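Pantothenate synthetase (Francisella tularensis subsp. tularensis, PDB 3N8H) probably catalyses the ATP-dependent condensation of (R)-pantoate with beta-alanine to pantothenate, by way of a pantoyl-adenylate intermediate. Local coordinates at residues 229-241 with 244-258. Residues are numbered along the deposited sequence; the frame is centred on the assembly and turned at random.
Sequences AKLQYIQKLNNRI and AFYIGKVRLIDNFLK
R240 holds N255 by two nitrogens on one flank of its guanidinium: NE and NH2 both donate to N255 OD1, at 2.9 and 2.8 Å, with the oxygen at the guanidinium edge. The bend at chi3 (72°) turns the arginine head back toward the neighbouring strand. Both residues also reach E151, a predicted ATP-site residue: R240 NH2 by a salt bridge, N255 ND2 by a hydrogen bond to the backbone oxygen of E151. Beside them the I241 and F256 backbones bond reciprocally, and the beta-branched I241 lays CB 3.5 Å from F256 CE1. These pairs belong to a three-stranded antiparallel meander, 230-237, 240-247 and 250-257, following the nucleotide-binding parallel sheet in sequence. Edge strand 230-237 carries a classic beta bulge, where Q232 N and Y233 N share A244 O, both approaching from one side of the carbonyl plane, at 2.8 and 3.3 Å. A244, with its small methyl, lets the Y233 ring lie close, CE1 to CB 3.5 Å. Y233 OH bonds to E120 and accepts a hydrogen bond from a water that also donates to D254 O. Outstretched as far as NE, R251 spans the middle strand; in the conformer given here, one of two, NE donates almost straight (174°) to Q232 OE1, NH1 pairs with E120 and NH2 with S123.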
loop_
_atom_site.group_PDB
_atom_site.type_symbol
_atom_site.label_atom_id
_atom_site.label_comp_id
_atom_site.label_asym_id
_atom_site.label_seq_id
_atom_site.Cartn_x
_atom_site.Cartn_y
_atom_site.Cartn_z
ATOM N N ALA A 229 -23.787 -5.009 -30.025
ATOM C CA ALA A 229 -22.870 -4.691 -28.937
ATOM C C ALA A 229 -22.523 -3.187 -28.975
ATOM O O ALA A 229 -22.719 -2.540 -30.002
ATOM C CB ALA A 229 -21.614 -5.527 -29.079
ATOM N N LYS A 230 -22.025 -2.637 -27.867
ATOM C CA LYS A 230 -21.497 -1.257 -27.862
ATOM C C LYS A 230 -20.038 -1.226 -27.467
ATOM O O LYS A 230 -19.666 -1.510 -26.326
ATOM C CB LYS A 230 -22.303 -0.311 -26.962
ATOM C CG LYS A 230 -23.548 0.254 -27.655
ATOM C CD LYS A 230 -24.658 0.614 -26.676
ATOM C CE LYS A 230 -25.895 1.127 -27.422
ATOM N NZ LYS A 230 -27.170 0.566 -26.885
ATOM N N LEU A 231 -19.213 -0.883 -28.437
ATOM C CA LEU A 231 -17.780 -0.875 -28.229
ATOM C C LEU A 231 -17.415 0.275 -27.266
ATOM O O LEU A 231 -17.855 1.403 -27.439
ATOM C CB LEU A 231 -17.090 -0.762 -29.593
ATOM C CG LEU A 231 -15.617 -1.116 -29.812
ATOM C CD1 LEU A 231 -14.730 -0.037 -29.235
ATOM C CD2 LEU A 231 -15.257 -2.489 -29.249
ATOM N N GLN A 232 -16.661 -0.041 -26.218
ATOM C CA GLN A 232 -16.090 0.969 -25.320
ATOM C C GLN A 232 -14.803 1.553 -25.896
ATOM O O GLN A 232 -14.650 2.779 -26.030
ATOM C CB GLN A 232 -15.808 0.361 -23.937
ATOM C CG GLN A 232 -17.045 -0.013 -23.148
ATOM C CD GLN A 232 -17.384 1.010 -22.065
ATOM O OE1 GLN A 232 -16.751 1.031 -21.001
ATOM N NE2 GLN A 232 -18.396 1.856 -22.326
ATOM N N TYR A 233 -13.855 0.673 -26.199
ATOM C CA TYR A 233 -12.621 1.109 -26.842
ATOM C C TYR A 233 -12.003 -0.053 -27.582
ATOM O O TYR A 233 -12.272 -1.224 -27.286
ATOM C CB TYR A 233 -11.628 1.710 -25.834
ATOM C CG TYR A 233 -11.140 0.740 -24.779
ATOM C CD1 TYR A 233 -11.709 0.721 -23.502
ATOM C CD2 TYR A 233 -10.123 -0.165 -25.061
ATOM C CE1 TYR A 233 -11.270 -0.170 -22.536
ATOM C CE2 TYR A 233 -9.682 -1.059 -24.104
ATOM C CZ TYR A 233 -10.256 -1.055 -22.842
ATOM O OH TYR A 233 -9.807 -1.946 -21.889
ATOM N N ILE A 234 -11.221 0.278 -28.594
ATOM C CA ILE A 234 -10.346 -0.698 -29.227
ATOM C C ILE A 234 -9.059 0.036 -29.580
ATOM O O ILE A 234 -9.089 1.144 -30.137
ATOM C CB ILE A 234 -10.984 -1.382 -30.469
ATOM C CG1 ILE A 234 -10.108 -2.544 -30.962
ATOM C CG2 ILE A 234 -11.269 -0.358 -31.592
ATOM C CD1 ILE A 234 -10.855 -3.488 -31.923
ATOM N N GLN A 235 -7.930 -0.557 -29.218
ATOM C CA GLN A 235 -6.651 0.108 -29.410
ATOM C C GLN A 235 -5.525 -0.880 -29.630
ATOM O O GLN A 235 -5.557 -2.019 -29.131
ATOM C CB GLN A 235 -6.312 0.957 -28.180
ATOM C CG GLN A 235 -7.215 2.156 -27.980
ATOM C CD GLN A 235 -6.458 3.388 -27.520
ATOM O OE1 GLN A 235 -5.270 3.324 -27.184
ATOM N NE2 GLN A 235 -7.148 4.517 -27.497
ATOM N N LYS A 236 -4.521 -0.441 -30.376
ATOM C CA LYS A 236 -3.258 -1.165 -30.446
ATOM C C LYS A 236 -2.287 -0.583 -29.441
ATOM O O LYS A 236 -1.986 0.602 -29.475
ATOM C CB LYS A 236 -2.646 -1.078 -31.839
ATOM C CG LYS A 236 -3.559 -1.566 -32.941
ATOM C CD LYS A 236 -2.934 -1.357 -34.309
ATOM C CE LYS A 236 -3.961 -1.522 -35.402
ATOM N NZ LYS A 236 -3.355 -1.293 -36.761
ATOM N N LEU A 237 -1.820 -1.416 -28.527
ATOM C CA LEU A 237 -0.749 -1.017 -27.624
ATOM C C LEU A 237 0.414 -1.947 -27.916
ATOM O O LEU A 237 0.301 -3.164 -27.740
ATOM C CB LEU A 237 -1.181 -1.142 -26.163
ATOM C CG LEU A 237 -0.505 -0.296 -25.067
ATOM C CD1 LEU A 237 -0.172 -1.155 -23.843
ATOM C CD2 LEU A 237 0.722 0.477 -25.555
ATOM N N ASN A 238 1.524 -1.386 -28.383
ATOM C CA ASN A 238 2.642 -2.213 -28.814
ATOM C C ASN A 238 2.203 -3.121 -29.962
ATOM O O ASN A 238 1.765 -2.629 -31.004
ATOM C CB ASN A 238 3.201 -3.012 -27.637
ATOM C CG ASN A 238 4.042 -2.157 -26.715
ATOM O OD1 ASN A 238 5.200 -1.866 -27.018
ATOM N ND2 ASN A 238 3.462 -1.728 -25.596
ATOM N N ASN A 239 2.305 -4.433 -29.790
ATOM C CA ASN A 239 1.833 -5.319 -30.851
ATOM C C ASN A 239 0.587 -6.113 -30.463
ATOM O O ASN A 239 0.314 -7.179 -31.024
ATOM C CB ASN A 239 2.954 -6.236 -31.356
ATOM C CG ASN A 239 3.741 -6.875 -30.229
ATOM O OD1 ASN A 239 3.171 -7.301 -29.220
ATOM N ND2 ASN A 239 5.065 -6.946 -30.397
ATOM N N ARG A 240 -0.177 -5.575 -29.516
ATOM C CA ARG A 240 -1.415 -6.220 -29.085
ATOM C C ARG A 240 -2.601 -5.344 -29.419
ATOM O O ARG A 240 -2.481 -4.122 -29.516
ATOM C CB ARG A 240 -1.388 -6.501 -27.576
ATOM C CG ARG A 240 -0.150 -7.276 -27.132
ATOM C CD ARG A 240 -0.201 -7.661 -25.667
ATOM N NE ARG A 240 -1.179 -8.714 -25.435
ATOM C CZ ARG A 240 -0.920 -10.012 -25.535
ATOM N NH1 ARG A 240 0.295 -10.447 -25.852
ATOM N NH2 ARG A 240 -1.877 -10.879 -25.309
ATOM N N ILE A 241 -3.742 -5.982 -29.622
ATOM C CA ILE A 241 -5.019 -5.296 -29.635
ATOM C C ILE A 241 -5.682 -5.428 -28.265
ATOM O O ILE A 241 -5.781 -6.538 -27.715
ATOM C CB ILE A 241 -5.965 -5.912 -30.666
ATOM C CG1 ILE A 241 -5.348 -5.873 -32.065
ATOM C CG2 ILE A 241 -7.321 -5.205 -30.640
ATOM C CD1 ILE A 241 -5.027 -4.464 -32.570
ATOM N N ALA A 244 -12.756 -3.518 -25.205
ATOM C CA ALA A 244 -13.789 -3.729 -24.202
ATOM C C ALA A 244 -15.085 -3.291 -24.862
ATOM O O ALA A 244 -15.101 -2.335 -25.676
ATOM C CB ALA A 244 -13.532 -2.861 -22.951
ATOM N N PHE A 245 -16.165 -3.970 -24.510
ATOM C CA PHE A 245 -17.477 -3.658 -25.091
ATOM C C PHE A 245 -18.571 -4.108 -24.147
ATOM O O PHE A 245 -18.332 -4.945 -23.271
ATOM C CB PHE A 245 -17.648 -4.364 -26.435
ATOM C CG PHE A 245 -17.474 -5.851 -26.358
ATOM C CD1 PHE A 245 -18.566 -6.679 -26.133
ATOM C CD2 PHE A 245 -16.210 -6.426 -26.496
ATOM C CE1 PHE A 245 -18.415 -8.056 -26.052
ATOM C CE2 PHE A 245 -16.044 -7.812 -26.413
ATOM C CZ PHE A 245 -17.149 -8.628 -26.190
ATOM N N TYR A 246 -19.768 -3.548 -24.326
ATOM C CA TYR A 246 -20.937 -3.970 -23.583
ATOM C C TYR A 246 -21.827 -4.782 -24.518
ATOM O O TYR A 246 -21.939 -4.466 -25.698
ATOM C CB TYR A 246 -21.748 -2.761 -23.088
ATOM C CG TYR A 246 -21.325 -2.184 -21.754
ATOM C CD1 TYR A 246 -21.805 -2.715 -20.563
ATOM C CD2 TYR A 246 -20.449 -1.101 -21.685
ATOM C CE1 TYR A 246 -21.426 -2.181 -19.340
ATOM C CE2 TYR A 246 -20.051 -0.568 -20.467
ATOM C CZ TYR A 246 -20.543 -1.108 -19.303
ATOM O OH TYR A 246 -20.154 -0.581 -18.090
ATOM N N ILE A 247 -22.448 -5.841 -23.992
ATOM C CA ILE A 247 -23.626 -6.409 -24.641
ATOM C C ILE A 247 -24.722 -6.317 -23.588
ATOM O O ILE A 247 -24.600 -6.905 -22.495
ATOM C CB ILE A 247 -23.438 -7.872 -25.143
ATOM C CG1 ILE A 247 -22.204 -7.978 -26.036
ATOM C CG2 ILE A 247 -24.685 -8.343 -25.918
ATOM C CD1 ILE A 247 -21.882 -9.390 -26.455
ATOM N N GLY A 248 -25.763 -5.546 -23.883
ATOM C CA GLY A 248 -26.702 -5.160 -22.841
ATOM C C GLY A 248 -25.947 -4.476 -21.708
ATOM O O GLY A 248 -25.232 -3.489 -21.929
ATOM N N LYS A 249 -26.098 -5.001 -20.491
ATOM C CA LYS A 249 -25.444 -4.420 -19.311
ATOM C C LYS A 249 -24.165 -5.145 -18.933
ATOM O O LYS A 249 -23.571 -4.874 -17.877
ATOM C CB LYS A 249 -26.379 -4.430 -18.098
ATOM C CG LYS A 249 -27.365 -3.275 -18.039
ATOM C CD LYS A 249 -28.695 -3.632 -18.668
ATOM C CE LYS A 249 -29.683 -2.474 -18.524
ATOM N NZ LYS A 249 -31.064 -2.821 -18.982
ATOM N N VAL A 250 -23.732 -6.061 -19.795
ATOM C CA VAL A 250 -22.590 -6.913 -19.481
ATOM C C VAL A 250 -21.347 -6.355 -20.139
ATOM O O VAL A 250 -21.295 -6.233 -21.360
ATOM C CB VAL A 250 -22.823 -8.401 -19.929
ATOM C CG1 VAL A 250 -21.588 -9.278 -19.607
ATOM C CG2 VAL A 250 -24.057 -8.957 -19.270
ATOM N N ARG A 251 -20.340 -6.020 -19.330
ATOM C CA ARG A 251 -19.134 -5.423 -19.881
ATOM C C ARG A 251 -18.030 -6.479 -19.961
ATOM O O ARG A 251 -17.623 -7.021 -18.936
ATOM C CB ARG A 251 -18.672 -4.231 -19.041
ATOM C CG ARG A 251 -17.569 -3.386 -19.678
ATOM C CD ARG A 251 -17.038 -2.325 -18.679
ATOM N NE ARG A 251 -15.947 -1.583 -19.285
ATOM C CZ ARG A 251 -14.668 -1.961 -19.237
ATOM N NH1 ARG A 251 -14.330 -3.040 -18.567
ATOM N NH2 ARG A 251 -13.732 -1.243 -19.844
ATOM N N LEU A 252 -17.573 -6.771 -21.177
ATOM C CA LEU A 252 -16.491 -7.742 -21.409
ATOM C C LEU A 252 -15.240 -7.094 -22.010
ATOM O O LEU A 252 -15.350 -6.101 -22.732
ATOM C CB LEU A 252 -16.967 -8.830 -22.361
ATOM C CG LEU A 252 -18.194 -9.617 -21.886
ATOM C CD1 LEU A 252 -18.494 -10.716 -22.887
ATOM C CD2 LEU A 252 -17.979 -10.163 -20.452
ATOM N N ILE A 253 -14.062 -7.665 -21.710
ATOM C CA ILE A 253 -12.797 -7.152 -22.225
ATOM C C ILE A 253 -11.992 -8.291 -22.808
ATOM O O ILE A 253 -12.245 -9.480 -22.522
ATOM C CB ILE A 253 -11.941 -6.418 -21.138
ATOM C CG1 ILE A 253 -11.075 -7.395 -20.307
ATOM C CG2 ILE A 253 -12.823 -5.557 -20.243
ATOM C CD1 ILE A 253 -10.235 -6.724 -19.215
ATOM N N ASP A 254 -11.023 -7.915 -23.629
ATOM C CA ASP A 254 -10.113 -8.865 -24.246
ATOM C C ASP A 254 -8.801 -8.175 -24.686
ATOM O O ASP A 254 -8.745 -6.962 -24.895
ATOM C CB ASP A 254 -10.811 -9.539 -25.448
ATOM C CG ASP A 254 -10.145 -10.839 -25.857
ATOM O OD1 ASP A 254 -9.139 -11.261 -25.200
ATOM O OD2 ASP A 254 -10.602 -11.427 -26.857
ATOM N N ASN A 255 -7.737 -8.953 -24.813
ATOM C CA ASN A 255 -6.567 -8.475 -25.515
ATOM C C ASN A 255 -5.881 -9.688 -26.141
ATOM O O ASN A 255 -5.987 -10.805 -25.625
ATOM C CB ASN A 255 -5.635 -7.719 -24.564
ATOM C CG ASN A 255 -4.836 -8.638 -23.732
ATOM O OD1 ASN A 255 -3.754 -9.097 -24.145
ATOM N ND2 ASN A 255 -5.383 -8.995 -22.580
ATOM N N PHE A 256 -5.234 -9.482 -27.276
ATOM C CA PHE A 256 -4.509 -10.551 -27.975
ATOM C C PHE A 256 -3.463 -9.911 -28.884
ATOM O O PHE A 256 -3.550 -8.716 -29.185
ATOM C CB PHE A 256 -5.488 -11.418 -28.804
ATOM C CG PHE A 256 -6.589 -10.621 -29.485
ATOM C CD1 PHE A 256 -6.318 -9.866 -30.615
ATOM C CD2 PHE A 256 -7.889 -10.614 -28.980
ATOM C CE1 PHE A 256 -7.326 -9.128 -31.252
ATOM C CE2 PHE A 256 -8.902 -9.866 -29.601
ATOM C CZ PHE A 256 -8.607 -9.119 -30.748
ATOM N N LEU A 257 -2.472 -10.694 -29.311
ATOM C CA LEU A 257 -1.488 -10.235 -30.295
ATOM C C LEU A 257 -2.185 -9.871 -31.602
ATOM O O LEU A 257 -3.083 -10.576 -32.033
ATOM C CB LEU A 257 -0.464 -11.330 -30.564
ATOM C CG LEU A 257 0.464 -11.696 -29.408
ATOM C CD1 LEU A 257 1.252 -12.954 -29.732
ATOM C CD2 LEU A 257 1.407 -10.540 -29.123
ATOM N N LYS A 258 -1.779 -8.761 -32.221
ATOM C CA LYS A 258 -2.377 -8.312 -33.480
ATOM C C LYS A 258 -2.169 -9.329 -34.598
ATOM O O LYS A 258 -3.065 -9.567 -35.400
ATOM C CB LYS A 258 -1.826 -6.931 -33.873
ATOM C CG LYS A 258 -2.355 -6.363 -35.200
ATOM C CD LYS A 258 -1.512 -6.821 -36.392
ATOM C CE LYS A 258 -1.852 -6.062 -37.674
ATOM N NZ LYS A 258 -1.519 -4.609 -37.581
HETATM O O HOH W 1 -8.873 -4.778 -22.717
#